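Local coordinates for protein ornithine cyclodeaminase (Methanococcus maripaludis S2, PDB 3C2Q) that converts ornithine to proline with release of ammonia, using NAD(+) as its cofactor, at residues V53-P58 with K73-L78; N10-P15 with G80-R85. All blocks are in the same frame, centred on the assembly; numbering follows the deposited sequence.

From the N terminus, residues 10-15 enter the mixed sheet as one of its outermost strands, and residues 80-85, 65 residues on, come back against the start of this segment, closing the long loop of contact 2. Contact 1, between residues 53-58 and 73-78, closes a shorter loop nested inside it; this loop contains strand 62-66, which lines the other side of strand 53-57. Strand 76-79 joins the two: it lies between 53-57 and 12-15 in the sheet and runs on into the turn leading to strand 84-86. Its Leu78 reaches Ala11 and Ile84 with separate methyls, while Val77 N probably donates to Lys14 O. Leu13 also packs on Val56, across strand 76-79.

Contact 1: residues V53-P58 with K73-L78; sequences VIVVYP and KGDFVL
In Ile54, CG1 sits beside the backbone N (chi1 -66°) and the chain continues fully extended to CD1, whereas Leu78 holds CG anti to its backbone N (chi1 171°); the two side chains run alongside, pointing the same way, and Ile54 CD1 meets Leu78 CD2 at 3.8 Å. They belong to an antiparallel strand pair in the mixed sheet, strand 53-57 against strand 76-79, centred on the non-hydrogen-bonded pair Val55 and Val77. Two direct backbone bonds flank that centre. Leu78 N donates to Ile54 O at 3.0 Å, and Val56 N to Phe76 O at 2.9 Å, both almost straight. Each acceptor also takes a CA-H...O contact, Ile54 O from Val77 CA and Phe76 O from Val55 CA. Beyond them the strands splay, and water fills in: one molecule accepts from Ile54 N and donates to Leu78 O, another accepts from Phe76 N and donates to Val56 O.

Strand 34-38 packs over Ile54, Val56, Pro58 and Leu78, through Thr34, Val36 and Val38, helping to bury the aliphatic pair, with Ala11 against Leu78. Val55 and Val77 project from the other face, where Val53 CB approaches Val77 CG1 at 4.3 Å. There Val55 CG1 rests against Asp75 CB at 3.9 Å and also touches the carboxylate, whose OD2 accepts from Lys72 N and forms a salt bridge with Lys66, a residue of the neighbouring strand 62-66.

Where strand 53-57 ends, the exposed Phe76 crosses Pro58 at about a right angle, Pro58 CD lying 3.7 Å from Phe76 CD2. Val56 O, already the acceptor of a water hydrogen, lies in the ring plane at the edge of Phe76, 3.7 Å from CD2.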
ATOM      1  N   VAL B  53     -33.860   4.539   4.953  1.00 24.16           N
ATOM      2  CA  VAL B  53     -34.875   4.964   5.927  1.00 25.48           C
ATOM      3  C   VAL B  53     -35.829   3.820   6.252  1.00 24.81           C
ATOM      4  O   VAL B  53     -35.920   2.818   5.528  1.00 25.25           O
ATOM      5  CB  VAL B  53     -35.671   6.245   5.492  1.00 26.37           C
ATOM      6  CG1 VAL B  53     -34.737   7.408   5.264  1.00 28.94           C
ATOM      7  CG2 VAL B  53     -36.471   5.974   4.270  1.00 27.31           C
ATOM      8  N   ILE B  54     -36.561   3.984   7.338  1.00 23.86           N
ATOM      9  CA  ILE B  54     -37.514   2.960   7.683  1.00 23.40           C
ATOM     10  C   ILE B  54     -38.930   3.453   7.366  1.00 24.85           C
ATOM     11  O   ILE B  54     -39.369   4.495   7.889  1.00 24.20           O
ATOM     12  CB  ILE B  54     -37.337   2.542   9.141  1.00 23.57           C
ATOM     13  CG1 ILE B  54     -35.954   1.853   9.286  1.00 22.40           C
ATOM     14  CG2 ILE B  54     -38.508   1.624   9.603  1.00 22.60           C
ATOM     15  CD1 ILE B  54     -35.645   1.326  10.683  1.00 20.12           C
ATOM     16  N   VAL B  55     -39.609   2.718   6.496  1.00 25.21           N
ATOM     17  CA  VAL B  55     -40.969   3.070   6.093  1.00 26.82           C
ATOM     18  C   VAL B  55     -41.878   2.058   6.804  1.00 28.08           C
ATOM     19  O   VAL B  55     -41.644   0.851   6.739  1.00 28.10           O
ATOM     20  CB  VAL B  55     -41.111   3.058   4.558  1.00 26.23           C
ATOM     21  CG1 VAL B  55     -42.581   3.144   4.084  1.00 25.80           C
ATOM     22  CG2 VAL B  55     -40.271   4.203   3.955  1.00 24.65           C
ATOM     23  N   VAL B  56     -42.874   2.585   7.510  1.00 29.99           N
ATOM     24  CA  VAL B  56     -43.821   1.773   8.283  1.00 31.44           C
ATOM     25  C   VAL B  56     -45.209   1.770   7.606  1.00 32.67           C
ATOM     26  O   VAL B  56     -45.670   2.803   7.074  1.00 32.61           O
ATOM     27  CB  VAL B  56     -43.912   2.300   9.737  1.00 31.27           C
ATOM     28  CG1 VAL B  56     -44.834   1.433  10.594  1.00 31.27           C
ATOM     29  CG2 VAL B  56     -42.516   2.369  10.362  1.00 32.15           C
ATOM     30  N   TYR B  57     -45.823   0.593   7.596  1.00 34.37           N
ATOM     31  CA  TYR B  57     -47.180   0.371   7.103  1.00 36.27           C
ATOM     32  C   TYR B  57     -47.990  -0.112   8.314  1.00 36.38           C
ATOM     33  O   TYR B  57     -48.134  -1.304   8.514  1.00 35.71           O
ATOM     34  CB  TYR B  57     -47.156  -0.692   6.016  1.00 36.80           C
ATOM     35  CG  TYR B  57     -46.152  -0.383   4.920  1.00 38.88           C
ATOM     36  CD1 TYR B  57     -46.440   0.563   3.937  1.00 38.86           C
ATOM     37  CD2 TYR B  57     -44.907  -1.023   4.884  1.00 40.05           C
ATOM     38  CE1 TYR B  57     -45.517   0.860   2.932  1.00 40.08           C
ATOM     39  CE2 TYR B  57     -43.976  -0.731   3.874  1.00 39.65           C
ATOM     40  CZ  TYR B  57     -44.293   0.211   2.912  1.00 40.17           C
ATOM     41  OH  TYR B  57     -43.394   0.508   1.908  1.00 40.80           O
ATOM     42  N   PRO B  58     -48.442   0.815   9.162  1.00 37.49           N
ATOM     43  CA  PRO B  58     -49.002   0.354  10.432  1.00 39.38           C
ATOM     44  C   PRO B  58     -50.170  -0.628  10.278  1.00 40.90           C
ATOM     45  O   PRO B  58     -50.238  -1.609  11.032  1.00 41.75           O
ATOM     46  CB  PRO B  58     -49.410   1.651  11.128  1.00 38.93           C
ATOM     47  CG  PRO B  58     -48.551   2.717  10.478  1.00 38.07           C
ATOM     48  CD  PRO B  58     -48.461   2.280   9.052  1.00 37.73           C
ATOM     49  N   LYS B  73     -44.233   9.989  -1.799  1.00 32.40           N
ATOM     50  CA  LYS B  73     -45.062  10.953  -1.078  1.00 32.82           C
ATOM     51  C   LYS B  73     -46.074  10.167  -0.250  1.00 31.83           C
ATOM     52  O   LYS B  73     -46.685   9.230  -0.762  1.00 31.75           O
ATOM     53  CB  LYS B  73     -45.782  11.886  -2.075  1.00 33.70           C
ATOM     54  CG  LYS B  73     -46.753  12.833  -1.376  1.00 37.19           C
ATOM     55  CD  LYS B  73     -47.300  13.921  -2.254  1.00 41.28           C
ATOM     56  CE  LYS B  73     -48.001  14.922  -1.322  1.00 45.72           C
ATOM     57  NZ  LYS B  73     -48.884  15.895  -2.008  1.00 47.62           N
ATOM     58  N   GLY B  74     -46.202  10.509   1.031  1.00 31.64           N
ATOM     59  CA  GLY B  74     -47.177   9.857   1.919  1.00 32.10           C
ATOM     60  C   GLY B  74     -46.680   8.657   2.714  1.00 32.06           C
ATOM     61  O   GLY B  74     -47.355   8.214   3.659  1.00 32.02           O
ATOM     62  N   ASP B  75     -45.515   8.097   2.341  1.00 31.10           N
ATOM     63  CA  ASP B  75     -44.927   6.965   3.090  1.00 30.10           C
ATOM     64  C   ASP B  75     -44.670   7.445   4.504  1.00 28.92           C
ATOM     65  O   ASP B  75     -44.134   8.518   4.667  1.00 28.81           O
ATOM     66  CB  ASP B  75     -43.560   6.540   2.500  1.00 30.62           C
ATOM     67  CG  ASP B  75     -43.672   5.671   1.257  1.00 33.54           C
ATOM     68  OD1 ASP B  75     -44.783   5.217   0.913  1.00 33.00           O
ATOM     69  OD2 ASP B  75     -42.611   5.416   0.617  1.00 33.92           O
ATOM     70  N   PHE B  76     -45.033   6.655   5.516  1.00 28.83           N
ATOM     71  CA  PHE B  76     -44.708   6.990   6.910  1.00 29.45           C
ATOM     72  C   PHE B  76     -43.261   6.628   7.216  1.00 28.31           C
ATOM     73  O   PHE B  76     -42.915   5.456   7.236  1.00 27.26           O
ATOM     74  CB  PHE B  76     -45.595   6.230   7.906  1.00 30.38           C
ATOM     75  CG  PHE B  76     -47.041   6.619   7.829  1.00 35.06           C
ATOM     76  CD1 PHE B  76     -47.418   7.954   7.994  1.00 37.46           C
ATOM     77  CD2 PHE B  76     -48.021   5.663   7.560  1.00 40.39           C
ATOM     78  CE1 PHE B  76     -48.769   8.342   7.911  1.00 41.36           C
ATOM     79  CE2 PHE B  76     -49.384   6.044   7.470  1.00 41.85           C
ATOM     80  CZ  PHE B  76     -49.738   7.386   7.644  1.00 39.31           C
ATOM     81  N   VAL B  77     -42.484   7.647   7.526  1.00 27.57           N
ATOM     82  CA  VAL B  77     -41.037   7.526   7.756  1.00 27.88           C
ATOM     83  C   VAL B  77     -40.792   7.635   9.260  1.00 28.21           C
ATOM     84  O   VAL B  77     -41.353   8.503   9.959  1.00 27.74           O
ATOM     85  CB  VAL B  77     -40.263   8.639   6.986  1.00 27.55           C
ATOM     86  CG1 VAL B  77     -38.748   8.622   7.340  1.00 28.12           C
ATOM     87  CG2 VAL B  77     -40.481   8.490   5.475  1.00 26.81           C
ATOM     88  N   LEU B  78     -39.988   6.706   9.758  1.00 28.06           N
ATOM     89  CA  LEU B  78     -39.534   6.717  11.128  1.00 28.71           C
ATOM     90  C   LEU B  78     -38.707   7.970  11.386  1.00 29.03           C
ATOM     91  O   LEU B  78     -37.728   8.241  10.647  1.00 28.12           O
ATOM     92  CB  LEU B  78     -38.706   5.449  11.400  1.00 28.73           C
ATOM     93  CG  LEU B  78     -37.965   5.381  12.751  1.00 30.49           C
ATOM     94  CD1 LEU B  78     -38.944   5.103  13.872  1.00 29.28           C
ATOM     95  CD2 LEU B  78     -36.922   4.275  12.723  1.00 29.56           C
TER
HETATM   96  O   HOH W   1     -36.399   6.449   8.861  1.00 22.88           O
HETATM   97  O   HOH W   2     -46.500   4.063   4.927  1.00 33.43           O

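Contact 2: residues N10-P15 with G80-R85; sequences NANLKP and GHNGIR
The side-chain amides of Asn12 and Asn82 lie side by side and point the same way, their planes turned 57° from each other, so they do not stack face on face. Each residue places CG beside its own backbone N (chi1 -63° and -66°). Closer contact is made by Ala11, where residues 10-15 pass the turn that leads into strand 84-86. Ala11 CB faces two carbonyl oxygens, 3.7 Å from Asn82 O and 3.8 Å from Gly83 O, and Ala11 CA makes a CA-H...O contact with Asn82 O at 3.5 Å. With no side chain on Gly83, its CA comes within 4.1 Å of Ala11 CA. Strand 34-38 ties both sides together, since Lys37 exchanges backbone hydrogen bonds with Ala11 and with Gly83, while Asn10 OD1 accepts from Asp40 N.

No hydrogen bond crosses directly between the segments. One water does that work, accepting from Asn12 N at 2.8 Å and donating to Asn82 O at 2.7 Å. The joint thus rests on van der Waals contact, a weak CA-H...O approach and a solvent bridge, with direct backbone bonds to both sides coming from Lys37 of strand 34-38.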
ATOM      1  N   ASN B  10     -43.894   4.280  21.585  1.00 42.48           N
ATOM      2  CA  ASN B  10     -44.097   3.913  20.192  1.00 40.25           C
ATOM      3  C   ASN B  10     -43.258   4.855  19.335  1.00 38.55           C
ATOM      4  O   ASN B  10     -43.053   6.006  19.707  1.00 37.78           O
ATOM      5  CB  ASN B  10     -45.569   4.033  19.799  1.00 40.65           C
ATOM      6  CG  ASN B  10     -46.404   2.860  20.275  1.00 41.33           C
ATOM      7  OD1 ASN B  10     -46.113   1.708  19.969  1.00 41.86           O
ATOM      8  ND2 ASN B  10     -47.466   3.155  21.014  1.00 42.11           N
ATOM      9  N   ALA B  11     -42.772   4.367  18.201  1.00 37.50           N
ATOM     10  CA  ALA B  11     -41.935   5.176  17.305  1.00 37.25           C
ATOM     11  C   ALA B  11     -42.704   6.371  16.742  1.00 37.09           C
ATOM     12  O   ALA B  11     -43.893   6.273  16.480  1.00 36.03           O
ATOM     13  CB  ALA B  11     -41.413   4.317  16.154  1.00 36.61           C
ATOM     14  N   ASN B  12     -42.009   7.486  16.548  1.00 37.55           N
ATOM     15  CA  ASN B  12     -42.583   8.632  15.866  1.00 38.68           C
ATOM     16  C   ASN B  12     -42.511   8.462  14.353  1.00 38.44           C
ATOM     17  O   ASN B  12     -41.454   8.114  13.800  1.00 37.16           O
ATOM     18  CB  ASN B  12     -41.901   9.920  16.307  1.00 39.25           C
ATOM     19  CG  ASN B  12     -42.101  10.206  17.802  1.00 44.87           C
ATOM     20  OD1 ASN B  12     -41.138  10.205  18.582  1.00 49.48           O
ATOM     21  ND2 ASN B  12     -43.360  10.436  18.212  1.00 47.40           N
ATOM     22  N   LEU B  13     -43.644   8.705  13.693  1.00 37.26           N
ATOM     23  CA  LEU B  13     -43.766   8.566  12.258  1.00 37.20           C
ATOM     24  C   LEU B  13     -44.331   9.829  11.641  1.00 37.67           C
ATOM     25  O   LEU B  13     -45.243  10.460  12.204  1.00 37.85           O
ATOM     26  CB  LEU B  13     -44.652   7.371  11.900  1.00 36.94           C
ATOM     27  CG  LEU B  13     -44.405   6.035  12.601  1.00 37.29           C
ATOM     28  CD1 LEU B  13     -45.508   5.052  12.288  1.00 35.39           C
ATOM     29  CD2 LEU B  13     -43.053   5.447  12.246  1.00 35.98           C
ATOM     30  N   LYS B  14     -43.791  10.212  10.489  1.00 37.18           N
ATOM     31  CA  LYS B  14     -44.280  11.381   9.747  1.00 36.79           C
ATOM     32  C   LYS B  14     -44.285  11.000   8.278  1.00 36.16           C
ATOM     33  O   LYS B  14     -43.371  10.270   7.834  1.00 35.89           O
ATOM     34  CB  LYS B  14     -43.391  12.605   9.950  1.00 37.10           C
ATOM     35  CG  LYS B  14     -43.245  13.113  11.390  1.00 41.29           C
ATOM     36  CD  LYS B  14     -44.205  14.246  11.735  1.00 47.72           C
ATOM     37  CE  LYS B  14     -45.491  13.728  12.375  1.00 51.24           C
ATOM     38  NZ  LYS B  14     -46.364  14.849  12.907  1.00 53.75           N
ATOM     39  N   PRO B  15     -45.301  11.476   7.514  1.00 35.32           N
ATOM     40  CA  PRO B  15     -45.398  11.123   6.085  1.00 34.70           C
ATOM     41  C   PRO B  15     -44.431  11.955   5.247  1.00 34.05           C
ATOM     42  O   PRO B  15     -44.186  13.126   5.562  1.00 32.90           O
ATOM     43  CB  PRO B  15     -46.855  11.484   5.730  1.00 34.85           C
ATOM     44  CG  PRO B  15     -47.163  12.642   6.644  1.00 34.31           C
ATOM     45  CD  PRO B  15     -46.423  12.350   7.939  1.00 35.14           C
ATOM     46  N   GLY B  80     -36.621  10.282  14.384  1.00 32.19           N
ATOM     47  CA  GLY B  80     -35.862  10.173  15.643  1.00 33.45           C
ATOM     48  C   GLY B  80     -35.458   8.766  16.052  1.00 33.53           C
ATOM     49  O   GLY B  80     -35.484   7.824  15.242  1.00 34.48           O
ATOM     50  N   HIS B  81     -35.134   8.605  17.333  1.00 34.32           N
ATOM     51  CA  HIS B  81     -34.570   7.342  17.819  1.00 34.66           C
ATOM     52  C   HIS B  81     -35.397   6.586  18.863  1.00 35.31           C
ATOM     53  O   HIS B  81     -34.963   5.524  19.342  1.00 35.02           O
ATOM     54  CB  HIS B  81     -33.133   7.557  18.322  1.00 35.00           C
ATOM     55  CG  HIS B  81     -32.165   7.958  17.245  1.00 34.41           C
ATOM     56  ND1 HIS B  81     -32.215   9.184  16.619  1.00 33.39           N
ATOM     57  CD2 HIS B  81     -31.109   7.303  16.706  1.00 32.95           C
ATOM     58  CE1 HIS B  81     -31.239   9.263  15.729  1.00 35.73           C
ATOM     59  NE2 HIS B  81     -30.557   8.132  15.758  1.00 32.59           N
ATOM     60  N   ASN B  82     -36.592   7.102  19.183  1.00 35.80           N
ATOM     61  CA  ASN B  82     -37.503   6.423  20.120  1.00 35.72           C
ATOM     62  C   ASN B  82     -38.251   5.283  19.481  1.00 34.25           C
ATOM     63  O   ASN B  82     -38.570   5.339  18.293  1.00 33.95           O
ATOM     64  CB  ASN B  82     -38.547   7.394  20.686  1.00 37.21           C
ATOM     65  CG  ASN B  82     -37.936   8.487  21.563  1.00 41.31           C
ATOM     66  OD1 ASN B  82     -38.513   9.579  21.675  1.00 47.22           O
ATOM     67  ND2 ASN B  82     -36.775   8.209  22.184  1.00 43.60           N
ATOM     68  N   GLY B  83     -38.571   4.268  20.281  1.00 32.64           N
ATOM     69  CA  GLY B  83     -39.348   3.128  19.794  1.00 31.66           C
ATOM     70  C   GLY B  83     -38.599   2.314  18.757  1.00 31.83           C
ATOM     71  O   GLY B  83     -39.211   1.721  17.858  1.00 31.17           O
ATOM     72  N   ILE B  84     -37.264   2.303  18.865  1.00 31.29           N
ATOM     73  CA  ILE B  84     -36.458   1.431  17.988  1.00 31.75           C
ATOM     74  C   ILE B  84     -35.514   0.556  18.796  1.00 31.18           C
ATOM     75  O   ILE B  84     -35.058   0.947  19.872  1.00 31.33           O
ATOM     76  CB  ILE B  84     -35.677   2.217  16.887  1.00 31.73           C
ATOM     77  CG1 ILE B  84     -34.421   2.856  17.446  1.00 33.18           C
ATOM     78  CG2 ILE B  84     -36.537   3.314  16.249  1.00 31.66           C
ATOM     79  CD1 ILE B  84     -33.366   3.153  16.381  1.00 35.97           C
ATOM     80  N   ARG B  85     -35.242  -0.628  18.255  1.00 31.18           N
ATOM     81  CA  ARG B  85     -34.344  -1.609  18.853  1.00 31.01           C
ATOM     82  C   ARG B  85     -33.411  -2.128  17.740  1.00 29.90           C
ATOM     83  O   ARG B  85     -33.878  -2.700  16.751  1.00 28.88           O
ATOM     84  CB  ARG B  85     -35.209  -2.723  19.418  1.00 31.83           C
ATOM     85  CG  ARG B  85     -34.525  -3.869  20.089  1.00 35.66           C
ATOM     86  CD  ARG B  85     -35.610  -4.739  20.804  1.00 40.18           C
ATOM     87  NE  ARG B  85     -36.427  -5.572  19.910  1.00 43.39           N
ATOM     88  CZ  ARG B  85     -37.538  -6.220  20.289  1.00 45.36           C
ATOM     89  NH1 ARG B  85     -37.972  -6.128  21.540  1.00 47.23           N
ATOM     90  NH2 ARG B  85     -38.222  -6.962  19.434  1.00 45.95           N
TER
HETATM   91  O   HOH W   3     -39.248   7.557  16.963  1.00 27.19           O